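Long-range contacts in ureidoglycolate hydrolase (Arabidopsis thaliana, PDB 4PXC), which hydrolyses (S)-ureidoglycolate to glyoxylate, ammonium and carbon dioxide in purine catabolism, working as a homodimer that binds two manganese ions per subunit: residues 39-44 with 138-143; 133-138 with 145-150; 253-258 with 294-299; 281-286 with 302-307. The protein carries 1 engineered substitution. All blocks are in the same frame, centred on the assembly; numbering follows the deposited sequence.

Contact 1: residues 39-44 with 138-143; sequences TRVLYT and EPTRFG. With MN (manganese (II) ion), chain D; HGY ((2S)-amino(hydroxy)ethanoic acid), chain E.
Arg141 makes the one direct hydrogen bond between residues 39-44 and 138-143: its NH1 donates to Leu42 O at 2.9 Å, with an N-H...O angle of 160°. The acceptor lies almost in the guanidinium plane, 2° out of it, and the donor lies in the carbonyl plane. An extended chain, with CG anti to the backbone N (chi1 -172°), carries the group past Val41 to this oxygen. NE forms a salt bridge with Asp168, which fixes the other side of the guanidinium. The receiving loop is a type II beta turn from Val41 to Thr44, in which Val41 O takes both Thr44 N and Thr44 OG1, the hydroxyl at 2.8 Å. Apolar contacts flank the bond. Val41 CG1 meets Arg141 CB at 3.6 Å, the two side chains crossing at about a right angle, while CG2 reaches Thr140 CG2. Leu42 CD2 comes in at the edge of the Phe142 ring, 3.9 Å from CE2, and Leu42 CD1 covers one face of the Tyr43 ring. Glu138, which begins the second segment, binds manganese with Asp103 and His402. Helix 45-60 packs against Leu42 and Tyr43, helix 174-180 against Tyr43, Arg141 and Phe142, and strand 86-96 against Thr140.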
loop_
_atom_site.group_PDB
_atom_site.type_symbol
_atom_site.label_atom_id
_atom_site.label_comp_id
_atom_site.label_asym_id
_atom_site.label_seq_id
_atom_site.Cartn_x
_atom_site.Cartn_y
_atom_site.Cartn_z
ATOM N N THR A 39 11.113 13.431 -2.876
ATOM C CA THR A 39 9.661 13.320 -3.020
ATOM C C THR A 39 9.089 14.703 -2.763
ATOM O O THR A 39 9.332 15.295 -1.708
ATOM C CB THR A 39 9.030 12.337 -2.016
ATOM O OG1 THR A 39 9.507 11.012 -2.265
ATOM C CG2 THR A 39 7.504 12.341 -2.148
ATOM N N ARG A 40 8.354 15.239 -3.728
ATOM C CA ARG A 40 7.728 16.535 -3.530
ATOM C C ARG A 40 6.408 16.572 -4.276
ATOM O O ARG A 40 6.382 16.708 -5.504
ATOM C CB ARG A 40 8.637 17.666 -4.012
ATOM C CG ARG A 40 8.048 19.035 -3.725
ATOM C CD ARG A 40 9.097 20.135 -3.789
ATOM N NE ARG A 40 9.765 20.160 -5.080
ATOM C CZ ARG A 40 11.069 19.958 -5.250
ATOM N NH1 ARG A 40 11.851 19.725 -4.205
ATOM N NH2 ARG A 40 11.599 20.002 -6.471
ATOM N N VAL A 41 5.318 16.463 -3.522
ATOM C CA VAL A 41 3.983 16.310 -4.098
ATOM C C VAL A 41 3.189 17.613 -4.084
ATOM O O VAL A 41 3.252 18.391 -3.120
ATOM C CB VAL A 41 3.190 15.194 -3.360
ATOM C CG1 VAL A 41 1.777 15.048 -3.928
ATOM C CG2 VAL A 41 3.938 13.856 -3.449
ATOM N N LEU A 42 2.473 17.852 -5.179
ATOM C CA LEU A 42 1.576 19.002 -5.339
ATOM C C LEU A 42 0.823 19.411 -4.067
ATOM O O LEU A 42 0.161 18.577 -3.434
ATOM C CB LEU A 42 0.555 18.673 -6.429
ATOM C CG LEU A 42 -0.585 19.653 -6.670
ATOM C CD1 LEU A 42 -0.039 21.042 -7.023
ATOM C CD2 LEU A 42 -1.472 19.128 -7.781
ATOM N N TYR A 43 0.963 20.697 -3.727
ATOM C CA TYR A 43 0.278 21.395 -2.627
ATOM C C TYR A 43 0.722 21.039 -1.200
ATOM O O TYR A 43 0.253 21.650 -0.244
ATOM C CB TYR A 43 -1.250 21.310 -2.743
ATOM C CG TYR A 43 -1.843 21.954 -3.982
ATOM C CD1 TYR A 43 -1.320 23.129 -4.513
ATOM C CD2 TYR A 43 -2.940 21.382 -4.616
ATOM C CE1 TYR A 43 -1.883 23.713 -5.647
ATOM C CE2 TYR A 43 -3.503 21.954 -5.741
ATOM C CZ TYR A 43 -2.974 23.115 -6.253
ATOM O OH TYR A 43 -3.548 23.675 -7.384
ATOM N N THR A 44 1.620 20.070 -1.047
ATOM C CA THR A 44 2.137 19.749 0.285
ATOM C C THR A 44 3.082 20.837 0.777
ATOM O O THR A 44 3.458 21.725 0.012
ATOM C CB THR A 44 2.908 18.432 0.298
ATOM O OG1 THR A 44 4.108 18.577 -0.477
ATOM C CG2 THR A 44 2.047 17.288 -0.263
ATOM N N GLU A 138 3.402 15.916 -12.500
ATOM C CA GLU A 138 3.286 14.509 -12.098
ATOM C C GLU A 138 1.892 14.162 -11.584
ATOM O O GLU A 138 1.217 15.005 -10.973
ATOM C CB GLU A 138 4.328 14.152 -11.039
ATOM C CG GLU A 138 5.747 14.559 -11.424
ATOM C CD GLU A 138 6.341 13.685 -12.504
ATOM O OE1 GLU A 138 5.616 12.857 -13.126
ATOM O OE2 GLU A 138 7.568 13.825 -12.711
ATOM N N PRO A 139 1.452 12.921 -11.838
ATOM C CA PRO A 139 0.093 12.498 -11.469
ATOM C C PRO A 139 0.003 11.941 -10.044
ATOM O O PRO A 139 -1.043 11.404 -9.685
ATOM C CB PRO A 139 -0.191 11.375 -12.474
ATOM C CG PRO A 139 1.172 10.734 -12.673
ATOM C CD PRO A 139 2.147 11.906 -12.661
ATOM N N THR A 140 1.071 12.071 -9.257
ATOM C CA THR A 140 1.150 11.451 -7.930
ATOM C C THR A 140 -0.091 11.645 -7.056
ATOM O O THR A 140 -0.647 10.670 -6.524
ATOM C CB THR A 140 2.376 11.948 -7.133
ATOM O OG1 THR A 140 3.550 11.873 -7.950
ATOM C CG2 THR A 140 2.588 11.103 -5.869
ATOM N N ARG A 141 -0.552 12.885 -6.926
ATOM C CA ARG A 141 -1.562 13.162 -5.900
ATOM C C ARG A 141 -2.987 12.837 -6.319
ATOM O O ARG A 141 -3.715 12.176 -5.576
ATOM C CB ARG A 141 -1.499 14.616 -5.413
ATOM C CG ARG A 141 -2.420 14.846 -4.211
ATOM C CD ARG A 141 -2.176 16.173 -3.504
ATOM N NE ARG A 141 -2.914 16.213 -2.243
ATOM C CZ ARG A 141 -2.695 17.087 -1.265
ATOM N NH1 ARG A 141 -1.749 18.019 -1.390
ATOM N NH2 ARG A 141 -3.416 17.020 -0.150
ATOM N N PHE A 142 -3.388 13.303 -7.495
ATOM C CA PHE A 142 -4.781 13.169 -7.919
ATOM C C PHE A 142 -4.937 12.261 -9.130
ATOM O O PHE A 142 -6.031 12.146 -9.682
ATOM C CB PHE A 142 -5.393 14.551 -8.220
ATOM C CG PHE A 142 -5.363 15.492 -7.045
ATOM C CD1 PHE A 142 -6.227 15.309 -5.976
ATOM C CD2 PHE A 142 -4.474 16.561 -7.011
ATOM C CE1 PHE A 142 -6.201 16.171 -4.886
ATOM C CE2 PHE A 142 -4.442 17.428 -5.926
ATOM C CZ PHE A 142 -5.308 17.227 -4.857
ATOM N N GLY A 143 -3.847 11.622 -9.550
ATOM C CA GLY A 143 -3.896 10.732 -10.702
ATOM C C GLY A 143 -3.961 11.479 -12.021
ATOM O O GLY A 143 -4.122 10.875 -13.091
HETATM MN MN MN D . 8.753 13.019 -14.496
HETATM O OXT HGY E . 5.862 10.115 -16.641
HETATM C C HGY E . 6.262 11.120 -17.304
HETATM O O HGY E . 6.368 11.080 -18.566
HETATM C CA HGY E . 6.691 12.357 -16.580
HETATM O OB HGY E . 6.548 12.234 -15.212
HETATM N N HGY E . 6.122 13.585 -17.059
HETATM O O HOH W 1 4.659 14.192 -7.163
HETATM O O HOH W 2 -1.339 19.061 1.399
HETATM O O HOH W 3 7.515 14.937 -15.322
HETATM O O HOH W 4 9.260 12.512 -16.757
#

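Contact 2: residues 133-138 with 145-150; sequences LFTSAE and SCLGSR. Engineered in segment 133-138: Ala137 (natural residue Glu). With MN (manganese (II) ion), chain D; HGY ((2S)-amino(hydroxy)ethanoic acid), chain E.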
loop_
_atom_site.group_PDB
_atom_site.type_symbol
_atom_site.label_atom_id
_atom_site.label_comp_id
_atom_site.label_asym_id
_atom_site.label_seq_id
_atom_site.Cartn_x
_atom_site.Cartn_y
_atom_site.Cartn_z
ATOM N N LEU A 133 6.357 28.329 -14.155
ATOM C CA LEU A 133 6.425 27.176 -13.275
ATOM C C LEU A 133 5.040 26.557 -13.299
ATOM O O LEU A 133 4.088 27.117 -12.749
ATOM C CB LEU A 133 6.826 27.586 -11.858
ATOM C CG LEU A 133 6.656 26.581 -10.719
ATOM C CD1 LEU A 133 7.298 25.244 -11.051
ATOM C CD2 LEU A 133 7.305 27.175 -9.480
ATOM N N PHE A 134 4.912 25.423 -13.973
ATOM C CA PHE A 134 3.638 24.717 -14.008
ATOM C C PHE A 134 3.327 24.174 -12.632
ATOM O O PHE A 134 4.226 23.707 -11.924
ATOM C CB PHE A 134 3.667 23.620 -15.069
ATOM C CG PHE A 134 3.802 24.165 -16.455
ATOM C CD1 PHE A 134 2.682 24.601 -17.149
ATOM C CD2 PHE A 134 5.052 24.288 -17.051
ATOM C CE1 PHE A 134 2.802 25.137 -18.427
ATOM C CE2 PHE A 134 5.183 24.817 -18.331
ATOM C CZ PHE A 134 4.051 25.247 -19.022
ATOM N N THR A 135 2.059 24.240 -12.233
ATOM C CA THR A 135 1.726 23.968 -10.836
ATOM C C THR A 135 2.042 22.520 -10.440
ATOM O O THR A 135 2.332 22.229 -9.275
ATOM C CB THR A 135 0.248 24.333 -10.512
ATOM O OG1 THR A 135 0.081 24.457 -9.093
ATOM C CG2 THR A 135 -0.715 23.280 -11.071
ATOM N N SER A 136 2.028 21.628 -11.426
ATOM C CA SER A 136 2.341 20.214 -11.217
ATOM C C SER A 136 2.290 19.504 -12.562
ATOM O O SER A 136 1.378 19.748 -13.351
ATOM C CB SER A 136 1.315 19.570 -10.277
ATOM O OG SER A 136 1.350 18.151 -10.369
ATOM N N ALA A 137 3.270 18.647 -12.839
ATOM C CA ALA A 137 3.235 17.808 -14.034
ATOM C C ALA A 137 3.016 16.328 -13.705
ATOM O O ALA A 137 2.511 15.569 -14.542
ATOM C CB ALA A 137 4.515 17.979 -14.848
ATOM N N GLU A 138 3.402 15.916 -12.500
ATOM C CA GLU A 138 3.286 14.509 -12.098
ATOM C C GLU A 138 1.892 14.162 -11.584
ATOM O O GLU A 138 1.217 15.005 -10.973
ATOM C CB GLU A 138 4.328 14.152 -11.039
ATOM C CG GLU A 138 5.747 14.559 -11.424
ATOM C CD GLU A 138 6.341 13.685 -12.504
ATOM O OE1 GLU A 138 5.616 12.857 -13.126
ATOM O OE2 GLU A 138 7.568 13.825 -12.711
ATOM N N SER A 145 -1.982 13.886 -14.635
ATOM C CA SER A 145 -0.684 14.405 -15.069
ATOM C C SER A 145 -0.874 15.794 -15.673
ATOM O O SER A 145 -1.980 16.128 -16.111
ATOM C CB SER A 145 -0.062 13.464 -16.101
ATOM O OG SER A 145 -0.863 13.423 -17.272
ATOM N N CYS A 146 0.193 16.600 -15.686
ATOM C CA CYS A 146 0.154 17.946 -16.267
ATOM C C CYS A 146 -1.089 18.759 -15.907
ATOM O O CYS A 146 -1.706 19.396 -16.768
ATOM C CB CYS A 146 0.302 17.858 -17.781
ATOM S SG CYS A 146 1.899 17.171 -18.278
ATOM N N LEU A 147 -1.456 18.733 -14.629
ATOM C CA LEU A 147 -2.692 19.368 -14.188
ATOM C C LEU A 147 -2.724 20.846 -14.581
ATOM O O LEU A 147 -3.749 21.360 -15.038
ATOM C CB LEU A 147 -2.840 19.192 -12.672
ATOM C CG LEU A 147 -4.145 19.629 -11.999
ATOM C CD1 LEU A 147 -4.461 18.698 -10.823
ATOM C CD2 LEU A 147 -4.055 21.075 -11.536
ATOM N N GLY A 148 -1.592 21.521 -14.422
ATOM C CA GLY A 148 -1.515 22.938 -14.731
ATOM C C GLY A 148 -1.648 23.244 -16.215
ATOM O O GLY A 148 -2.444 24.091 -16.608
ATOM N N SER A 149 -0.865 22.569 -17.049
ATOM C CA SER A 149 -0.897 22.857 -18.484
ATOM C C SER A 149 -2.164 22.336 -19.179
ATOM O O SER A 149 -2.583 22.883 -20.198
ATOM C CB SER A 149 0.359 22.332 -19.173
ATOM O OG SER A 149 0.508 20.946 -18.937
ATOM N N ARG A 150 -2.768 21.279 -18.645
ATOM C CA ARG A 150 -4.041 20.806 -19.191
ATOM C C ARG A 150 -5.105 21.892 -19.024
ATOM O O ARG A 150 -5.950 22.088 -19.902
ATOM C CB ARG A 150 -4.501 19.515 -18.507
ATOM C CG ARG A 150 -3.767 18.236 -18.930
ATOM C CD ARG A 150 -4.398 17.048 -18.196
ATOM N NE ARG A 150 -3.622 15.812 -18.289
ATOM C CZ ARG A 150 -3.768 14.921 -19.265
ATOM N NH1 ARG A 150 -4.650 15.143 -20.233
ATOM N NH2 ARG A 150 -3.035 13.813 -19.278
HETATM MN MN MN D . 8.753 13.019 -14.496
HETATM O OXT HGY E . 5.862 10.115 -16.641
HETATM C C HGY E . 6.262 11.120 -17.304
HETATM O O HGY E . 6.368 11.080 -18.566
HETATM C CA HGY E . 6.691 12.357 -16.580
HETATM O OB HGY E . 6.548 12.234 -15.212
HETATM N N HGY E . 6.122 13.585 -17.059
HETATM O O HOH W 5 1.205 21.318 -15.412
HETATM O O HOH W 6 -0.220 17.059 -12.496
HETATM O O HOH W 3 7.515 14.937 -15.322
HETATM O O HOH W 4 9.260 12.512 -16.757
#
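The backbones of Ala137 and Cys146 approach to 3.8 Å between CA atoms, and Cys146 N donates to Ala137 O at 2.8 Å, nearly straight at 175°, although the donor stands 44° out of the carbonyl plane. Water 5 links Ser136 O to Ser149 N, and water 6 joins Leu147 N to Ser136 OG, which also hydrogen-bonds Asp94. Phe134 sets CD1 and CE1 against Ser149 CB, each at 3.8 Å. Thr135 OG1, bonded to Arg51, is anti to the backbone N (chi1 -162°), which turns CG2 onto Gly148 CA at 3.8 Å. This is the strand-to-helix connection of the M20 metallohydrolase domain: strand 129-134 runs into the metal-site loop, and Cys146 is the N-cap residue of helix 147-152. In that loop Ala137 is an engineered replacement for Glu, with CB 4.4 Å from Cys146 SG; Glu138 OE2 binds manganese, and Asn294 of the second subunit hydrogen-bonds OE1. Arg150 grips Ser145 side-on, NE to O at 2.7 Å and NH2 to OG, while Asp345 pairs with the same NH2.

Contact 3: residues 253-258 with 294-299; sequences RNDAGL and NSIPSK. With HGY ((2S)-amino(hydroxy)ethanoic acid), chain H.
Ile296 lays its CD1 over the centre of one face of the Arg253 guanidinium, 3.6 Å above the plane, in the dimerization region of this M20 enzyme. The two side chains cross at about a right angle. Arg253 is extended from CG to NE, which brings the flat group across the isoleucine; its NH2 donates to Val248 O and its NH1 to Thr282 OG1 of the second subunit, consistent with the role in dimerization inferred for this arginine by similarity. The other branch of Ile296, CG2, sits anti to the backbone N and meets Asp255 OD2 at 3.8 Å. Asp255 is the N-cap of helix 256-272: with CG also anti to its backbone N (chi1 -169°), OD1 turns back to accept from Leu258 N at 3.3 Å and, weakly, from Gly257 N. The same OD1 lies 3.7 Å from Pro297 CD. Ala256 N bonds weakly to Pro297 O. Asn294 reaches into the active site of the second subunit, ND2 donating to OXT of the (S)-hydroxyglycine bound there. Water 7 donates to both Asn254 O, at 2.7 Å, and Pro297 O, at 2.9 Å.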
loop_
_atom_site.group_PDB
_atom_site.type_symbol
_atom_site.label_atom_id
_atom_site.label_comp_id
_atom_site.label_asym_id
_atom_site.label_seq_id
_atom_site.Cartn_x
_atom_site.Cartn_y
_atom_site.Cartn_z
ATOM N N ARG A 253 -12.705 -19.737 -3.528
ATOM C CA ARG A 253 -12.129 -18.402 -3.555
ATOM C C ARG A 253 -12.426 -17.646 -4.842
ATOM O O ARG A 253 -12.720 -18.245 -5.884
ATOM C CB ARG A 253 -10.613 -18.510 -3.382
ATOM C CG ARG A 253 -10.223 -19.253 -2.129
ATOM C CD ARG A 253 -8.719 -19.219 -1.901
ATOM N NE ARG A 253 -8.423 -19.593 -0.521
ATOM C CZ ARG A 253 -7.321 -19.251 0.127
ATOM N NH1 ARG A 253 -6.404 -18.517 -0.481
ATOM N NH2 ARG A 253 -7.141 -19.631 1.387
ATOM N N ASN A 254 -12.382 -16.321 -4.750
ATOM C CA ASN A 254 -12.284 -15.466 -5.935
ATOM C C ASN A 254 -11.317 -14.331 -5.603
ATOM O O ASN A 254 -11.701 -13.199 -5.300
ATOM C CB ASN A 254 -13.655 -15.008 -6.480
ATOM C CG ASN A 254 -14.472 -14.198 -5.480
ATOM O OD1 ASN A 254 -14.298 -14.298 -4.264
ATOM N ND2 ASN A 254 -15.389 -13.391 -6.006
ATOM N N ASP A 255 -10.037 -14.690 -5.632
ATOM C CA ASP A 255 -8.946 -13.869 -5.104
ATOM C C ASP A 255 -8.646 -12.653 -5.990
ATOM O O ASP A 255 -8.167 -12.800 -7.120
ATOM C CB ASP A 255 -7.709 -14.774 -4.954
ATOM C CG ASP A 255 -6.579 -14.137 -4.167
ATOM O OD1 ASP A 255 -6.358 -12.901 -4.262
ATOM O OD2 ASP A 255 -5.883 -14.900 -3.461
ATOM N N ALA A 256 -8.914 -11.453 -5.468
ATOM C CA ALA A 256 -8.777 -10.219 -6.247
ATOM C C ALA A 256 -7.312 -9.877 -6.504
ATOM O O ALA A 256 -6.976 -9.198 -7.484
ATOM C CB ALA A 256 -9.475 -9.056 -5.533
ATOM N N GLY A 257 -6.445 -10.333 -5.605
ATOM C CA GLY A 257 -5.016 -10.165 -5.778
ATOM C C GLY A 257 -4.516 -10.934 -6.986
ATOM O O GLY A 257 -3.714 -10.422 -7.771
ATOM N N LEU A 258 -4.999 -12.162 -7.151
ATOM C CA LEU A 258 -4.561 -12.996 -8.268
ATOM C C LEU A 258 -5.094 -12.457 -9.600
ATOM O O LEU A 258 -4.396 -12.512 -10.619
ATOM C CB LEU A 258 -4.954 -14.460 -8.041
ATOM C CG LEU A 258 -4.274 -15.043 -6.802
ATOM C CD1 LEU A 258 -4.602 -16.530 -6.654
ATOM C CD2 LEU A 258 -2.757 -14.800 -6.843
ATOM N N ASN A 294 -3.175 -12.665 6.631
ATOM C CA ASN A 294 -4.125 -13.764 6.839
ATOM C C ASN A 294 -5.548 -13.458 6.382
ATOM O O ASN A 294 -6.520 -14.027 6.890
ATOM C CB ASN A 294 -4.093 -14.257 8.294
ATOM C CG ASN A 294 -4.264 -13.139 9.302
ATOM O OD1 ASN A 294 -4.207 -11.958 8.955
ATOM N ND2 ASN A 294 -4.467 -13.512 10.572
ATOM N N SER A 295 -5.661 -12.573 5.394
ATOM C CA SER A 295 -6.959 -12.183 4.851
ATOM C C SER A 295 -6.871 -12.189 3.328
ATOM O O SER A 295 -5.997 -11.537 2.752
ATOM C CB SER A 295 -7.309 -10.778 5.355
ATOM O OG SER A 295 -8.619 -10.387 4.965
ATOM N N ILE A 296 -7.751 -12.935 2.665
ATOM C CA ILE A 296 -7.732 -12.985 1.202
ATOM C C ILE A 296 -8.177 -11.624 0.647
ATOM O O ILE A 296 -9.198 -11.083 1.081
ATOM C CB ILE A 296 -8.678 -14.089 0.657
ATOM C CG1 ILE A 296 -8.372 -15.449 1.300
ATOM C CG2 ILE A 296 -8.581 -14.196 -0.863
ATOM C CD1 ILE A 296 -9.489 -16.480 1.099
ATOM N N PRO A 297 -7.399 -11.049 -0.287
ATOM C CA PRO A 297 -7.763 -9.732 -0.823
ATOM C C PRO A 297 -9.166 -9.725 -1.420
ATOM O O PRO A 297 -9.453 -10.551 -2.288
ATOM C CB PRO A 297 -6.736 -9.513 -1.944
ATOM C CG PRO A 297 -5.535 -10.311 -1.509
ATOM C CD PRO A 297 -6.123 -11.542 -0.838
ATOM N N SER A 298 -10.015 -8.806 -0.963
ATOM C CA SER A 298 -11.359 -8.658 -1.516
ATOM C C SER A 298 -11.393 -7.550 -2.555
ATOM O O SER A 298 -12.344 -7.461 -3.322
ATOM C CB SER A 298 -12.390 -8.373 -0.417
ATOM O OG SER A 298 -11.928 -7.352 0.456
ATOM N N LYS A 299 -10.375 -6.691 -2.562
ATOM C CA LYS A 299 -10.255 -5.664 -3.598
ATOM C C LYS A 299 -8.804 -5.508 -3.986
ATOM O O LYS A 299 -7.918 -5.565 -3.135
ATOM C CB LYS A 299 -10.798 -4.303 -3.131
ATOM C CG LYS A 299 -12.307 -4.238 -3.034
ATOM C CD LYS A 299 -12.788 -2.808 -2.840
ATOM C CE LYS A 299 -14.296 -2.789 -2.619
ATOM N NZ LYS A 299 -14.864 -1.411 -2.558
HETATM O OXT HGY H . -4.897 -16.462 10.803
HETATM C C HGY H . -5.548 -17.099 11.670
HETATM O O HGY H . -5.602 -18.354 11.601
HETATM C CA HGY H . -6.298 -16.369 12.739
HETATM O OB HGY H . -6.112 -15.013 12.598
HETATM N N HGY H . -5.887 -16.756 14.058
HETATM O O HOH W 7 -11.546 -12.443 -2.746
#

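Contact 4: residues 281-286 with 302-307; sequences GTVGIL and LEIDTR. With HGY ((2S)-amino(hydroxy)ethanoic acid), chain E.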
loop_
_atom_site.group_PDB
_atom_site.type_symbol
_atom_site.label_atom_id
_atom_site.label_comp_id
_atom_site.label_asym_id
_atom_site.label_seq_id
_atom_site.Cartn_x
_atom_site.Cartn_y
_atom_site.Cartn_z
ATOM N N GLY A 281 4.481 -0.228 -21.421
ATOM C CA GLY A 281 3.327 -0.341 -20.543
ATOM C C GLY A 281 3.829 -0.790 -19.191
ATOM O O GLY A 281 4.768 -1.579 -19.117
ATOM N N THR A 282 3.219 -0.293 -18.121
ATOM C CA THR A 282 3.750 -0.549 -16.777
ATOM C C THR A 282 2.626 -0.596 -15.756
ATOM O O THR A 282 1.680 0.189 -15.836
ATOM C CB THR A 282 4.675 0.603 -16.332
ATOM O OG1 THR A 282 5.600 0.926 -17.378
ATOM C CG2 THR A 282 5.459 0.235 -15.081
ATOM N N VAL A 283 2.735 -1.499 -14.788
ATOM C CA VAL A 283 1.898 -1.415 -13.593
ATOM C C VAL A 283 2.780 -0.902 -12.453
ATOM O O VAL A 283 3.538 -1.668 -11.840
ATOM C CB VAL A 283 1.264 -2.767 -13.227
ATOM C CG1 VAL A 283 0.437 -2.631 -11.955
ATOM C CG2 VAL A 283 0.394 -3.264 -14.377
ATOM N N GLY A 284 2.708 0.406 -12.204
ATOM C CA GLY A 284 3.506 1.028 -11.159
ATOM C C GLY A 284 2.831 0.994 -9.795
ATOM O O GLY A 284 3.479 1.159 -8.751
ATOM N N ILE A 285 1.522 0.779 -9.808
ATOM C CA ILE A 285 0.742 0.735 -8.581
ATOM C C ILE A 285 -0.104 -0.524 -8.596
ATOM O O ILE A 285 -0.849 -0.766 -9.550
ATOM C CB ILE A 285 -0.159 1.985 -8.442
ATOM C CG1 ILE A 285 0.701 3.205 -8.078
ATOM C CG2 ILE A 285 -1.220 1.771 -7.363
ATOM C CD1 ILE A 285 -0.050 4.521 -8.023
ATOM N N LEU A 286 0.055 -1.346 -7.561
ATOM C CA LEU A 286 -0.794 -2.513 -7.368
ATOM C C LEU A 286 -1.018 -2.635 -5.873
ATOM O O LEU A 286 -0.089 -2.974 -5.128
ATOM C CB LEU A 286 -0.132 -3.782 -7.938
ATOM C CG LEU A 286 -1.013 -5.026 -8.186
ATOM C CD1 LEU A 286 -0.250 -6.101 -8.950
ATOM C CD2 LEU A 286 -1.575 -5.623 -6.891
ATOM N N LEU A 302 -5.166 -1.415 -9.543
ATOM C CA LEU A 302 -3.994 -1.288 -10.405
ATOM C C LEU A 302 -4.049 0.061 -11.099
ATOM O O LEU A 302 -5.119 0.516 -11.513
ATOM C CB LEU A 302 -3.947 -2.383 -11.493
ATOM C CG LEU A 302 -3.946 -3.874 -11.167
ATOM C CD1 LEU A 302 -5.374 -4.408 -11.086
ATOM C CD2 LEU A 302 -3.144 -4.651 -12.216
ATOM N N GLU A 303 -2.899 0.711 -11.217
ATOM C CA GLU A 303 -2.802 1.897 -12.042
ATOM C C GLU A 303 -1.760 1.615 -13.107
ATOM O O GLU A 303 -0.614 1.266 -12.801
ATOM C CB GLU A 303 -2.477 3.125 -11.198
ATOM C CG GLU A 303 -3.490 3.302 -10.074
ATOM C CD GLU A 303 -3.522 4.696 -9.500
ATOM O OE1 GLU A 303 -3.015 5.633 -10.160
ATOM O OE2 GLU A 303 -4.071 4.849 -8.381
ATOM N N ILE A 304 -2.189 1.749 -14.360
ATOM C CA ILE A 304 -1.445 1.246 -15.499
ATOM C C ILE A 304 -1.067 2.395 -16.411
ATOM O O ILE A 304 -1.926 3.189 -16.784
ATOM C CB ILE A 304 -2.325 0.267 -16.297
ATOM C CG1 ILE A 304 -2.749 -0.906 -15.406
ATOM C CG2 ILE A 304 -1.595 -0.229 -17.543
ATOM C CD1 ILE A 304 -3.784 -1.830 -16.052
ATOM N N ASP A 305 0.217 2.484 -16.748
ATOM C CA ASP A 305 0.730 3.517 -17.649
ATOM C C ASP A 305 1.063 2.824 -18.971
ATOM O O ASP A 305 1.693 1.773 -18.970
ATOM C CB ASP A 305 1.993 4.133 -17.033
ATOM C CG ASP A 305 2.616 5.214 -17.909
ATOM O OD1 ASP A 305 3.197 4.876 -18.970
ATOM O OD2 ASP A 305 2.548 6.395 -17.527
ATOM N N THR A 306 0.619 3.375 -20.097
ATOM C CA THR A 306 1.000 2.806 -21.394
ATOM C C THR A 306 1.093 3.893 -22.453
ATOM O O THR A 306 0.309 4.846 -22.449
ATOM C CB THR A 306 0.045 1.663 -21.869
ATOM O OG1 THR A 306 0.645 0.967 -22.971
ATOM C CG2 THR A 306 -1.300 2.215 -22.301
ATOM N N ARG A 307 2.094 3.783 -23.324
ATOM C CA ARG A 307 2.388 4.849 -24.280
ATOM C C ARG A 307 2.949 4.258 -25.561
ATOM O O ARG A 307 3.409 3.115 -25.577
ATOM C CB ARG A 307 3.440 5.827 -23.712
ATOM C CG ARG A 307 3.221 6.231 -22.258
ATOM C CD ARG A 307 4.378 7.037 -21.706
ATOM N NE ARG A 307 4.344 7.072 -20.238
ATOM C CZ ARG A 307 4.927 8.019 -19.506
ATOM N NH1 ARG A 307 5.585 9.002 -20.108
ATOM N NH2 ARG A 307 4.857 7.987 -18.181
HETATM O OXT HGY E . 5.862 10.115 -16.641
HETATM C C HGY E . 6.262 11.120 -17.304
HETATM O O HGY E . 6.368 11.080 -18.566
HETATM C CA HGY E . 6.691 12.357 -16.580
HETATM O OB HGY E . 6.548 12.234 -15.212
HETATM N N HGY E . 6.122 13.585 -17.059
HETATM O O HOH W 8 4.735 2.524 -19.382
#
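Asp305 OD1 is gripped by Arg307 NE at 2.8 Å and by water 8, which also hydrogen-bonds Thr282 OG1 and so bridges the two side chains. The segments belong to the beta hairpin of strands 280-289 and 295-308, and the axes of 281-286 and 302-307 run antiparallel at 158°. Thr282 and Asp305 form a hydrogen-bonded pair: Thr282 N donates to Asp305 O at 2.7 Å, and Asp305 N returns a bond to Thr282 O. Beyond Val283 the register shifts by one residue at a beta bulge. Gly284 N bonds only weakly to Glu303 O, and Glu303 N then donates to Ile285 O at 3.0 Å. Val283, Leu286, Leu302 and Ile304 share one sheet face, where Val283 CG1 meets Leu302 CD2 and CG2 meets Ile304 CG1, each at 4.1 Å. Helix 256-272 covers that face. On the face of Thr282 and Asp305, Ile285 CG1 and Glu303 CG both lie anti to their carbonyl carbons, laying the chains side by side; Glu303 OE2 is hydrogen-bonded to His301 NE2. Thr282 OG1 also accepts from Arg253 of the second subunit. Arg307 holds Asp305 side-on in a salt bridge, NE using the syn lone pair of OD1 and NH2 meeting OD2 on its syn side, tilted out of the carboxylate plane, which should steady the guanidinium. Arg307 NH1 donates to O of the (S)-hydroxyglycine at 2.7 Å, and the same NH2 to its OXT at 2.8 Å.

In the fold
From the N terminus, contact 1 closes the longest loop, bringing the turn after strand 38-40 onto the loop that follows strand 129-134. Contact 2 crosses it: 133-138 starts inside that loop, 145-150 lies beyond it, and the two touch through Leu42 and Thr135. Both reach the manganese ion through the shared Glu138. Contacts 3 and 4 come after both of these in the chain and cross each other, their segments alternating. Contact 3 ties the start of helix 256-272 to the beginning of strand 295-308, and contact 4 pairs the later part of that strand with strand 280-289. Contacts 1, 2 and 4 meet at one ligand, with Asn294 of the second subunit adding a hydrogen bond.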